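Local coordinates for ethanolamine utilization protein EutL (PDB 4TME) that forms part of the shell of the ethanolamine-utilization bacterial microcompartment as a trimer and binds ethanolamine, which probably controls opening of its transport pore, at residues E145-L150 / L188-Q193; V151-E156 / T182-A187; Y159-A164 / D201-A206. One frame throughout, in Å; residues are numbered along the deposited sequence.

Contact 1 of 3, residues E145-L150 / L188-Q193; sequences EALAYL and LLTGSQ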
loop_
_atom_site.group_PDB
_atom_site.type_symbol
_atom_site.label_atom_id
_atom_site.label_comp_id
_atom_site.label_asym_id
_atom_site.label_seq_id
_atom_site.Cartn_x
_atom_site.Cartn_y
_atom_site.Cartn_z
ATOM N N GLU C 145 27.889 16.228 1.003
ATOM C CA GLU C 145 27.522 16.506 2.390
ATOM C C GLU C 145 27.096 15.220 3.088
ATOM O O GLU C 145 26.723 14.261 2.424
ATOM C CB GLU C 145 26.397 17.542 2.447
ATOM C CG GLU C 145 26.869 18.950 2.146
ATOM C CD GLU C 145 27.806 19.455 3.202
ATOM O OE1 GLU C 145 27.350 19.648 4.354
ATOM O OE2 GLU C 145 28.999 19.638 2.887
ATOM N N ALA C 146 27.146 15.214 4.423
ATOM C CA ALA C 146 26.801 14.020 5.196
ATOM C C ALA C 146 25.309 13.954 5.513
ATOM O O ALA C 146 24.636 14.990 5.612
ATOM C CB ALA C 146 27.597 13.983 6.487
ATOM N N LEU C 147 24.813 12.738 5.699
ATOM C CA LEU C 147 23.447 12.513 6.191
ATOM C C LEU C 147 23.414 11.483 7.295
ATOM O O LEU C 147 24.229 10.565 7.316
ATOM C CB LEU C 147 22.504 12.001 5.076
ATOM C CG LEU C 147 22.077 12.929 3.957
ATOM C CD1 LEU C 147 21.320 12.131 2.945
ATOM C CD2 LEU C 147 21.234 14.086 4.511
ATOM N N ALA C 148 22.432 11.622 8.195
ATOM C CA ALA C 148 21.961 10.514 8.996
ATOM C C ALA C 148 20.711 9.941 8.317
ATOM O O ALA C 148 19.747 10.652 8.108
ATOM C CB ALA C 148 21.636 10.965 10.412
ATOM N N TYR C 149 20.769 8.674 7.944
ATOM C CA TYR C 149 19.664 7.971 7.279
ATOM C C TYR C 149 19.023 7.076 8.329
ATOM O O TYR C 149 19.603 6.068 8.727
ATOM C CB TYR C 149 20.225 7.195 6.081
ATOM C CG TYR C 149 19.212 6.645 5.085
ATOM C CD1 TYR C 149 17.900 6.352 5.436
ATOM C CD2 TYR C 149 19.603 6.411 3.770
ATOM C CE1 TYR C 149 16.994 5.831 4.489
ATOM C CE2 TYR C 149 18.739 5.903 2.844
ATOM C CZ TYR C 149 17.446 5.597 3.199
ATOM O OH TYR C 149 16.598 5.086 2.255
ATOM N N LEU C 150 17.862 7.516 8.837
ATOM C CA LEU C 150 17.241 6.936 10.035
ATOM C C LEU C 150 15.909 6.287 9.664
ATOM O O LEU C 150 15.027 6.970 9.132
ATOM C CB LEU C 150 17.014 8.026 11.083
ATOM C CG LEU C 150 18.253 8.867 11.417
ATOM C CD1 LEU C 150 17.937 9.934 12.469
ATOM C CD2 LEU C 150 19.405 7.994 11.888
ATOM N N LEU C 188 15.790 11.676 6.719
ATOM C CA LEU C 188 17.155 12.054 6.396
ATOM C C LEU C 188 17.468 13.353 7.111
ATOM O O LEU C 188 16.760 14.361 6.916
ATOM C CB LEU C 188 17.353 12.262 4.892
ATOM C CG LEU C 188 16.997 11.101 3.963
ATOM C CD1 LEU C 188 17.156 11.499 2.484
ATOM C CD2 LEU C 188 17.835 9.871 4.290
ATOM N N LEU C 189 18.512 13.348 7.935
ATOM C CA LEU C 189 18.947 14.553 8.640
ATOM C C LEU C 189 20.334 14.920 8.146
ATOM O O LEU C 189 21.096 14.037 7.782
ATOM C CB LEU C 189 18.998 14.354 10.161
ATOM C CG LEU C 189 17.779 13.668 10.792
ATOM C CD1 LEU C 189 17.973 13.533 12.298
ATOM C CD2 LEU C 189 16.501 14.458 10.490
ATOM N N THR C 190 20.682 16.198 8.157
ATOM C CA THR C 190 22.035 16.591 7.733
ATOM C C THR C 190 22.736 17.458 8.764
ATOM O O THR C 190 22.105 18.074 9.620
ATOM C CB THR C 190 22.025 17.319 6.367
ATOM O OG1 THR C 190 23.372 17.414 5.867
ATOM C CG2 THR C 190 21.440 18.733 6.467
ATOM N N GLY C 191 24.059 17.493 8.658
ATOM C CA GLY C 191 24.912 18.278 9.538
ATOM C C GLY C 191 26.344 17.835 9.309
ATOM O O GLY C 191 26.627 17.177 8.300
ATOM N N SER C 192 27.246 18.177 10.224
ATOM C CA SER C 192 28.615 17.694 10.129
ATOM C C SER C 192 28.623 16.167 10.249
ATOM O O SER C 192 27.634 15.566 10.672
ATOM C CB SER C 192 29.486 18.314 11.208
ATOM O OG SER C 192 29.140 17.812 12.484
ATOM N N GLN C 193 29.730 15.531 9.886
ATOM C CA GLN C 193 29.796 14.074 10.002
ATOM C C GLN C 193 29.657 13.629 11.468
ATOM O O GLN C 193 28.981 12.638 11.751
ATOM C CB GLN C 193 31.097 13.545 9.388
ATOM C CG GLN C 193 31.037 13.576 7.861
ATOM C CD GLN C 193 32.295 13.079 7.193
ATOM O OE1 GLN C 193 33.198 12.547 7.843
ATOM N NE2 GLN C 193 32.367 13.256 5.881
HETATM O O HOH W 1 27.982 17.550 5.933
HETATM O O HOH W 2 24.600 19.634 5.182
#

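Contact 2 of 3, residues V151-E156 / T182-A187; sequences VAPPLE and TNFAGA. With ETA (ethanolamine), chain K; ETA (ethanolamine), chain J.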
loop_
_atom_site.group_PDB
_atom_site.type_symbol
_atom_site.label_atom_id
_atom_site.label_comp_id
_atom_site.label_asym_id
_atom_site.label_seq_id
_atom_site.Cartn_x
_atom_site.Cartn_y
_atom_site.Cartn_z
ATOM N N VAL C 151 15.776 4.984 9.916
ATOM C CA VAL C 151 14.548 4.260 9.594
ATOM C C VAL C 151 14.181 3.299 10.719
ATOM O O VAL C 151 15.030 2.597 11.232
ATOM C CB VAL C 151 14.686 3.462 8.277
ATOM C CG1 VAL C 151 13.358 2.785 7.914
ATOM C CG2 VAL C 151 15.127 4.374 7.145
ATOM N N ALA C 152 12.909 3.290 11.106
ATOM C CA ALA C 152 12.413 2.319 12.074
ATOM C C ALA C 152 10.912 2.145 11.883
ATOM O O ALA C 152 10.302 2.840 11.080
ATOM C CB ALA C 152 12.728 2.776 13.507
ATOM N N PRO C 153 10.308 1.192 12.607
ATOM C CA PRO C 153 8.850 1.077 12.463
ATOM C C PRO C 153 8.165 2.353 12.981
ATOM O O PRO C 153 8.805 3.150 13.653
ATOM C CB PRO C 153 8.514 -0.162 13.300
ATOM C CG PRO C 153 9.814 -0.961 13.305
ATOM C CD PRO C 153 10.875 0.100 13.417
ATOM N N PRO C 154 6.885 2.560 12.655
ATOM C CA PRO C 154 6.261 3.885 12.808
ATOM C C PRO C 154 6.409 4.578 14.181
ATOM O O PRO C 154 6.898 5.707 14.183
ATOM C CB PRO C 154 4.789 3.590 12.483
ATOM C CG PRO C 154 4.913 2.489 11.456
ATOM C CD PRO C 154 5.961 1.602 12.016
ATOM N N LEU C 155 5.991 3.979 15.289
ATOM C CA LEU C 155 6.047 4.699 16.562
ATOM C C LEU C 155 7.501 4.858 17.025
ATOM O O LEU C 155 7.893 5.924 17.488
ATOM C CB LEU C 155 5.187 3.996 17.616
ATOM C CG LEU C 155 5.150 4.645 19.020
ATOM C CD1 LEU C 155 3.796 4.412 19.653
ATOM C CD2 LEU C 155 6.228 4.107 19.926
ATOM N N GLU C 156 8.294 3.801 16.907
ATOM C CA GLU C 156 9.703 3.866 17.255
ATOM C C GLU C 156 10.371 5.016 16.492
ATOM O O GLU C 156 11.168 5.781 17.071
ATOM C CB GLU C 156 10.420 2.538 16.907
ATOM C CG GLU C 156 9.923 1.319 17.649
ATOM C CD GLU C 156 8.877 0.535 16.874
ATOM O OE1 GLU C 156 7.873 1.135 16.434
ATOM O OE2 GLU C 156 9.071 -0.694 16.708
ATOM N N THR C 182 6.574 -0.050 2.932
ATOM C CA THR C 182 6.927 -1.214 3.730
ATOM C C THR C 182 6.488 -1.084 5.201
ATOM O O THR C 182 6.857 -1.926 6.012
ATOM C CB THR C 182 8.449 -1.501 3.719
ATOM O OG1 THR C 182 9.176 -0.425 4.332
ATOM C CG2 THR C 182 8.954 -1.702 2.269
ATOM N N ASN C 183 5.721 -0.041 5.505
ATOM C CA ASN C 183 5.225 0.230 6.865
ATOM C C ASN C 183 6.338 0.573 7.853
ATOM O O ASN C 183 6.309 0.181 9.023
ATOM C CB ASN C 183 4.392 -0.951 7.374
ATOM C CG ASN C 183 3.164 -1.176 6.514
ATOM O OD1 ASN C 183 2.543 -0.212 6.075
ATOM N ND2 ASN C 183 2.865 -2.438 6.186
ATOM N N PHE C 184 7.313 1.323 7.356
ATOM C CA PHE C 184 8.348 1.945 8.175
ATOM C C PHE C 184 8.212 3.474 8.105
ATOM O O PHE C 184 7.257 4.022 7.528
ATOM C CB PHE C 184 9.740 1.480 7.706
ATOM C CG PHE C 184 10.126 0.118 8.220
ATOM C CD1 PHE C 184 9.552 -1.042 7.699
ATOM C CD2 PHE C 184 11.060 -0.014 9.235
ATOM C CE1 PHE C 184 9.932 -2.300 8.186
ATOM C CE2 PHE C 184 11.437 -1.263 9.720
ATOM C CZ PHE C 184 10.865 -2.412 9.194
ATOM N N ALA C 185 9.162 4.170 8.721
ATOM C CA ALA C 185 9.146 5.622 8.775
ATOM C C ALA C 185 10.533 6.084 9.154
ATOM O O ALA C 185 11.397 5.259 9.468
ATOM C CB ALA C 185 8.122 6.111 9.796
ATOM N N GLY C 186 10.748 7.392 9.162
ATOM C CA GLY C 186 12.044 7.909 9.585
ATOM C C GLY C 186 12.368 9.199 8.873
ATOM O O GLY C 186 11.458 9.964 8.549
ATOM N N ALA C 187 13.651 9.457 8.627
ATOM C CA ALA C 187 14.043 10.729 8.036
ATOM C C ALA C 187 15.480 10.702 7.558
ATOM O O ALA C 187 16.268 9.840 7.957
ATOM C CB ALA C 187 13.878 11.869 9.042
HETATM C CA ETA K . 12.790 -1.469 5.944
HETATM N N ETA K . 11.801 -1.655 4.903
HETATM C C ETA K . 13.450 -2.792 6.304
HETATM O O ETA K . 14.026 -3.429 5.193
HETATM C CA ETA J . 11.875 5.272 3.627
HETATM N N ETA J . 12.359 4.274 2.714
HETATM C C ETA J . 11.662 4.610 4.972
HETATM O O ETA J . 10.579 3.699 4.902
#

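Contact 3 of 3, residues Y159-A164 / D201-A206; sequences YALDAA and DAFAEA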
loop_
_atom_site.group_PDB
_atom_site.type_symbol
_atom_site.label_atom_id
_atom_site.label_comp_id
_atom_site.label_asym_id
_atom_site.label_seq_id
_atom_site.Cartn_x
_atom_site.Cartn_y
_atom_site.Cartn_z
ATOM N N TYR C 159 9.348 8.584 17.899
ATOM C CA TYR C 159 9.983 8.781 19.191
ATOM C C TYR C 159 11.483 9.001 19.031
ATOM O O TYR C 159 12.056 9.914 19.612
ATOM C CB TYR C 159 9.694 7.560 20.069
ATOM C CG TYR C 159 10.242 7.615 21.469
ATOM C CD1 TYR C 159 9.532 8.239 22.484
ATOM C CD2 TYR C 159 11.440 6.995 21.790
ATOM C CE1 TYR C 159 10.014 8.269 23.766
ATOM C CE2 TYR C 159 11.934 7.014 23.072
ATOM C CZ TYR C 159 11.215 7.652 24.058
ATOM O OH TYR C 159 11.709 7.676 25.339
ATOM N N ALA C 160 12.100 8.159 18.222
ATOM C CA ALA C 160 13.552 8.167 18.099
ATOM C C ALA C 160 14.055 9.342 17.246
ATOM O O ALA C 160 15.154 9.841 17.460
ATOM C CB ALA C 160 14.026 6.821 17.524
ATOM N N LEU C 161 13.256 9.768 16.267
ATOM C CA LEU C 161 13.571 10.969 15.505
ATOM C C LEU C 161 13.631 12.201 16.407
ATOM O O LEU C 161 14.547 13.022 16.311
ATOM C CB LEU C 161 12.551 11.185 14.387
ATOM C CG LEU C 161 12.754 10.417 13.082
ATOM C CD1 LEU C 161 11.656 10.787 12.092
ATOM C CD2 LEU C 161 14.133 10.660 12.464
ATOM N N ASP C 162 12.665 12.325 17.315
ATOM C CA ASP C 162 12.691 13.425 18.262
ATOM C C ASP C 162 13.967 13.380 19.102
ATOM O O ASP C 162 14.622 14.406 19.305
ATOM C CB ASP C 162 11.451 13.394 19.164
ATOM C CG ASP C 162 11.414 14.565 20.137
ATOM O OD1 ASP C 162 11.208 15.707 19.679
ATOM O OD2 ASP C 162 11.603 14.339 21.338
ATOM N N ALA C 163 14.322 12.193 19.567
ATOM C CA ALA C 163 15.548 12.015 20.334
ATOM C C ALA C 163 16.786 12.418 19.534
ATOM O O ALA C 163 17.685 13.073 20.068
ATOM C CB ALA C 163 15.666 10.581 20.775
ATOM N N ALA C 164 16.810 12.019 18.263
ATOM C CA ALA C 164 17.958 12.261 17.404
ATOM C C ALA C 164 18.119 13.766 17.149
ATOM O O ALA C 164 19.230 14.298 17.209
ATOM C CB ALA C 164 17.813 11.512 16.110
ATOM N N ASP C 201 23.470 7.552 16.657
ATOM C CA ASP C 201 23.635 6.856 17.934
ATOM C C ASP C 201 22.390 7.062 18.796
ATOM O O ASP C 201 21.882 6.122 19.412
ATOM C CB ASP C 201 24.872 7.353 18.693
ATOM C CG ASP C 201 26.190 6.942 18.033
ATOM O OD1 ASP C 201 26.203 6.067 17.130
ATOM O OD2 ASP C 201 27.223 7.511 18.449
ATOM N N ALA C 202 21.907 8.300 18.833
ATOM C CA ALA C 202 20.725 8.641 19.627
ATOM C C ALA C 202 19.470 7.960 19.089
ATOM O O ALA C 202 18.621 7.499 19.875
ATOM C CB ALA C 202 20.527 10.134 19.657
ATOM N N PHE C 203 19.335 7.912 17.761
ATOM C CA PHE C 203 18.200 7.247 17.117
ATOM C C PHE C 203 18.209 5.765 17.500
ATOM O O PHE C 203 17.193 5.219 17.928
ATOM C CB PHE C 203 18.264 7.439 15.583
ATOM C CG PHE C 203 17.070 6.886 14.831
ATOM C CD1 PHE C 203 15.917 7.643 14.698
ATOM C CD2 PHE C 203 17.108 5.637 14.243
ATOM C CE1 PHE C 203 14.813 7.148 14.017
ATOM C CE2 PHE C 203 16.007 5.146 13.547
ATOM C CZ PHE C 203 14.868 5.900 13.439
ATOM N N ALA C 204 19.363 5.113 17.349
ATOM C CA ALA C 204 19.461 3.698 17.677
ATOM C C ALA C 204 19.083 3.434 19.145
ATOM O O ALA C 204 18.335 2.498 19.449
ATOM C CB ALA C 204 20.867 3.179 17.405
ATOM N N GLU C 205 19.605 4.253 20.042
ATOM C CA GLU C 205 19.361 4.084 21.472
ATOM C C GLU C 205 17.873 4.237 21.766
ATOM O O GLU C 205 17.297 3.468 22.557
ATOM C CB GLU C 205 20.164 5.101 22.285
ATOM C CG GLU C 205 20.026 4.900 23.790
ATOM C CD GLU C 205 20.740 5.966 24.593
ATOM O OE1 GLU C 205 21.551 6.713 24.005
ATOM O OE2 GLU C 205 20.483 6.055 25.812
ATOM N N ALA C 206 17.232 5.202 21.108
ATOM C CA ALA C 206 15.810 5.444 21.351
ATOM C C ALA C 206 14.933 4.301 20.810
ATOM O O ALA C 206 13.962 3.897 21.457
ATOM C CB ALA C 206 15.386 6.767 20.739
#

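Contact 1 of 3, residues E145-L150 / L188-Q193
Leu188 lays its CD2 methyl over one face of the Tyr149 ring, a CH-pi contact 3.8 Å from the ring centroid and 19° off the normal. The two residues form a non-hydrogen-bonded antiparallel pair, and their side chains run side by side in the same direction. With CG anti to the backbone N (chi1 -167°), Tyr149 carries its hydroxyl to Asp45, a residue of the ethanolamine pockets, while Tyr124 meets the ring edge-to-face.

The neighbouring pair, Ala148 and Leu189, is hydrogen-bonded both ways: Ala148 N to Leu189 O at 2.8 Å and Leu189 N to Ala148 O at 3.0 Å. On their side of the sheet, Leu150 CD1 meets Leu189 CD1 at 3.6 Å, the side chains crossing near a right angle; Leu150 also touches Cys200 of helix 193-212.

Thr190 OG1 donates to Ala146 O at 2.7 Å, almost in line with the carbonyl (175°), and receives a hydrogen from a water held by Glu145 OE1. A second water joins that carboxylate oxygen to Ala146 N and Gly191 O. One hydroxyl and two waters thus link Glu145, Ala146, Thr190 and Gly191, whereas Leu188 CD2 gives one face of the Tyr149 ring an apolar neighbour.

Contact 2 of 3, residues V151-E156 / T182-A187
The Phe184 ring has an ethanolamine on one face: CA of the chain K molecule sits 3.6 Å above the plane, over the centre. At the ring edge, in plane, is the backbone carbon of Thr182, and obliquely against the ring come Val151 CG1 and the peptide linking Ala152 to Pro153, with Ala152 C 3.4 Å from Phe184 CD2. Pro153 runs alongside, its CG touching Phe184 CE2. The ring is placed by a chi1 of -80°, which sets CG beside the backbone N and away from the carbonyl carbon.

The same ethanolamine donates from its N to Thr182 OG1 at 3.0 Å, and the molecule is also hydrogen-bonded to Glu82 and Asp44. A second molecule, in chain J, lies near Phe184 CB and Val151 CG1, its polar atoms bonded to Asp45 and Thr180. Phe184 therefore borders both sites.

Next to the pockets the strands pair in ordinary sheet fashion. Ala152 N gives to Ala185 O at 3.0 Å, and Ala185 N returns a more bent bond to Ala152 O, 136° at the hydrogen. In the next pair, Gly186 faces Val151 with CA atoms 4.4 Å apart, a closeness that a side-chain-free residue permits. Past the ladder, Pro154 CD rests 3.3 Å from Asn183 O as helix 154-167 begins, and Asn183 OD1 accepts from the backbone N of Tyr69 of the second subunit.

An amine over an aromatic face and bonded to a hydroxyl, in a molecule with acidic neighbours, is consistent with recognition of protonated ethanolamine. Substrate binding is proposed to control pore opening, and here one phenylalanine is shared by two ethanolamine sites.

Contact 3 of 3, residues Y159-A164 / D201-A206
Phe203 reaches out of helix 193-212 to meet helix 154-167, the antiparallel helix pair that packs on the sheet of this BMC domain. The two segments run at 146° to each other with axes only 7.8 Å apart, and small residues make that approach possible: Ala160, Ala163 and Ala164 on one helix, Ala202 and Ala206 on the other.

Phe203 is the large side chain that 201-206 brings to the contact. Its CG is anti to the backbone N (chi1 -175°), and chi2 of 84° turns the ring so that its edge addresses the backbone of the opposite helix, with Leu161 N near the ring plane. Ala160 CB comes in obliquely at 3.5 Å from Phe203 CD1. Leu161 starts out pointing away from its partner helix, yet in one of its two modelled conformers an extended chi2 brings CD2 back alongside the ring, 3.9 Å from Phe203 CE1. The two chains then point the same way, toward Leu150 of strand 146-152, where they join the hydrophobic layer between helices and sheet.

Tyr159 works at the other margin. Its CG is likewise anti to the backbone N, and the ring offers its edge to Ala206 O, with CD2 at 4.0 Å from that oxygen, too remote for more than van der Waals contact. The same ring touches Val210 further along helix 193-212, and Lys14 of the second subunit packs against it.

The two segments meet through apolar contact, with no hydrogen bond between them. Two methyls are pressed together here: Ala160 CB lies 3.5 Å from Ala206 CB, closer than usual for two carbons.

Contacts 1 and 2 are two lengths of one strand pair, 146-152 with 185-191, centred about 17 Å apart in the antiparallel sheet; Leu150 O and Ala187 N probably hydrogen-bond where they join. Contact 3 packs together the helices that follow those strands, 154-167 and 193-212, its centre about 14 Å from contact 1 and 12 Å from contact 2. Along the chain, contact 2 falls between the two halves of contact 1, whereas contact 3 alternates with both. Leu150, Ala152 and Ala187 meet Phe203 or Leu161; Val151, on the other face, borders an ethanolamine site, and Tyr149 comes near one. Contacts 2 and 3 both touch the second subunit, tying pocket and helix layer to the trimer.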